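Local structure of lipoprotein (Clostridium difficile, 4OTE) at residues A[54-59]-A[199-204]. The protein probably binds methionine at the cell surface as the lipid-anchored, substrate-binding component of a methionine uptake system. Sequence-based numbering, arbitrary orientation.
Sequences IDANLF and NLLAFR. With MSE (selenomethionine), chain C.
N199 and F59 meet at the edge of the selenomethionine pocket, beside which antiparallel strands 56-58 and 199-204 pair inside the mixed sheet of one lobe of this periplasmic-binding-protein fold. The F59 ring turns back toward N57, chi1 79°, and its CD2 lies 3.7 Å from the ligand's CE, which it meets obliquely. At L200 water joins the strands: one molecule accepts from F59 N and lies 2.7 Å from L200 O and 2.8 Å from N57 OD1. L201 shares a face with L58; its CG lies anti to the backbone N (chi1 -164°), carrying CD1 to 3.8 Å from A56 CB. Helix 211-220 covers A56 and L201, while L58 packs on L82 and Y83. A202 and N57 form a hydrogen-bonded pair: N57 N donates to A202 O and A202 N to N57 O, each at 2.9 Å, the latter at 165°. Across the other face, A202 CB touches N57 OD1, whose amide partner ND2 is held by N46. F203 packs its CB against A56 and D55 O. R204 closes the end: D207 salt-bridges NH2, a water links NH2 to D55 OD1, another, over the guanidinium face, bridges R204 N to D55 O, and NH1 donates to I54 O at 2.8 Å.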
# COMPACT_ATOMS: atom_id res chain seq x y z
N ILE A 54 14.05 14.61 -3.86
CA ILE A 54 14.49 13.27 -3.44
C ILE A 54 14.92 12.48 -4.67
O ILE A 54 14.44 12.73 -5.77
CB ILE A 54 13.37 12.51 -2.67
CG1 ILE A 54 12.14 12.29 -3.56
CG2 ILE A 54 12.98 13.28 -1.41
CD1 ILE A 54 10.96 11.67 -2.85
N ASP A 55 15.83 11.53 -4.47
CA ASP A 55 16.34 10.69 -5.55
C ASP A 55 15.35 9.59 -5.93
O ASP A 55 15.35 9.13 -7.07
CB ASP A 55 17.66 10.05 -5.15
CG ASP A 55 18.76 11.06 -4.93
OD1 ASP A 55 19.09 11.79 -5.89
OD2 ASP A 55 19.29 11.14 -3.80
N ALA A 56 14.54 9.18 -4.97
CA ALA A 56 13.59 8.10 -5.17
C ALA A 56 12.55 8.09 -4.06
O ALA A 56 12.69 8.80 -3.06
CB ALA A 56 14.33 6.77 -5.20
N ASN A 57 11.50 7.30 -4.23
CA ASN A 57 10.57 7.07 -3.13
C ASN A 57 10.15 5.61 -3.03
O ASN A 57 10.25 4.85 -4.00
CB ASN A 57 9.37 8.04 -3.16
CG ASN A 57 8.46 7.85 -4.37
OD1 ASN A 57 8.11 6.73 -4.74
ND2 ASN A 57 8.01 8.96 -4.95
N LEU A 58 9.72 5.22 -1.83
CA LEU A 58 9.30 3.85 -1.56
C LEU A 58 7.98 3.85 -0.79
O LEU A 58 7.97 3.90 0.45
CB LEU A 58 10.39 3.11 -0.77
CG LEU A 58 10.14 1.63 -0.48
CD1 LEU A 58 9.89 0.85 -1.77
CD2 LEU A 58 11.31 1.03 0.28
N PHE A 59 6.87 3.82 -1.52
CA PHE A 59 5.54 3.82 -0.89
C PHE A 59 4.42 3.23 -1.76
O PHE A 59 3.38 2.85 -1.22
CB PHE A 59 5.15 5.25 -0.46
CG PHE A 59 4.66 6.11 -1.59
CD1 PHE A 59 5.54 6.63 -2.53
CD2 PHE A 59 3.31 6.40 -1.72
CE1 PHE A 59 5.08 7.42 -3.57
CE2 PHE A 59 2.84 7.19 -2.75
CZ PHE A 59 3.73 7.70 -3.68
N ASN A 199 4.63 -3.18 -4.00
CA ASN A 199 5.27 -1.90 -3.77
C ASN A 199 6.69 -1.95 -4.30
O ASN A 199 7.29 -3.03 -4.39
CB ASN A 199 5.28 -1.54 -2.28
CG ASN A 199 3.89 -1.25 -1.74
OD1 ASN A 199 2.89 -1.74 -2.26
ND2 ASN A 199 3.82 -0.45 -0.69
N LEU A 200 7.23 -0.79 -4.64
CA LEU A 200 8.52 -0.72 -5.31
C LEU A 200 9.14 0.66 -5.21
O LEU A 200 8.46 1.63 -4.87
CB LEU A 200 8.38 -1.16 -6.78
CG LEU A 200 7.09 -0.79 -7.52
CD1 LEU A 200 6.99 0.70 -7.77
CD2 LEU A 200 7.00 -1.56 -8.83
N LEU A 201 10.43 0.73 -5.51
CA LEU A 201 11.12 1.99 -5.59
C LEU A 201 10.67 2.70 -6.87
O LEU A 201 10.51 2.06 -7.91
CB LEU A 201 12.64 1.77 -5.61
CG LEU A 201 13.50 3.00 -5.31
CD1 LEU A 201 13.48 3.32 -3.83
CD2 LEU A 201 14.92 2.77 -5.80
N ALA A 202 10.43 4.00 -6.76
CA ALA A 202 10.11 4.83 -7.92
C ALA A 202 11.14 5.93 -8.03
O ALA A 202 11.68 6.40 -7.03
CB ALA A 202 8.71 5.41 -7.79
N PHE A 203 11.43 6.34 -9.26
CA PHE A 203 12.47 7.33 -9.52
C PHE A 203 12.21 8.02 -10.84
O PHE A 203 11.41 7.55 -11.65
CB PHE A 203 13.85 6.66 -9.51
CG PHE A 203 13.87 5.33 -10.19
CD1 PHE A 203 13.97 5.23 -11.57
CD2 PHE A 203 13.78 4.16 -9.45
CE1 PHE A 203 13.99 3.99 -12.20
CE2 PHE A 203 13.80 2.92 -10.07
CZ PHE A 203 13.90 2.84 -11.45
N ARG A 204 12.86 9.16 -11.04
CA ARG A 204 12.73 9.89 -12.30
C ARG A 204 13.29 9.05 -13.43
O ARG A 204 14.34 8.41 -13.29
CB ARG A 204 13.44 11.25 -12.23
CG ARG A 204 12.79 12.24 -11.27
CD ARG A 204 13.53 13.56 -11.26
NE ARG A 204 14.90 13.41 -10.77
CZ ARG A 204 15.26 13.38 -9.48
NH1 ARG A 204 14.37 13.49 -8.51
NH2 ARG A 204 16.55 13.23 -9.17
N MSE C . 1.17 -0.06 0.82
CA MSE C . 0.01 0.32 -0.05
C MSE C . -0.60 -0.93 -0.60
O MSE C . 0.09 -1.73 -1.24
OXT MSE C . -1.79 -1.15 -0.41
CB MSE C . 0.39 1.23 -1.21
CG MSE C . -0.84 1.72 -1.98
SE MSE C . -0.31 2.74 -3.58
CE MSE C . 0.33 4.34 -2.65
O HOH W 1 15.10 10.09 -9.62
O HOH W 2 17.38 14.15 -6.39
O HOH W 3 7.38 4.09 -4.42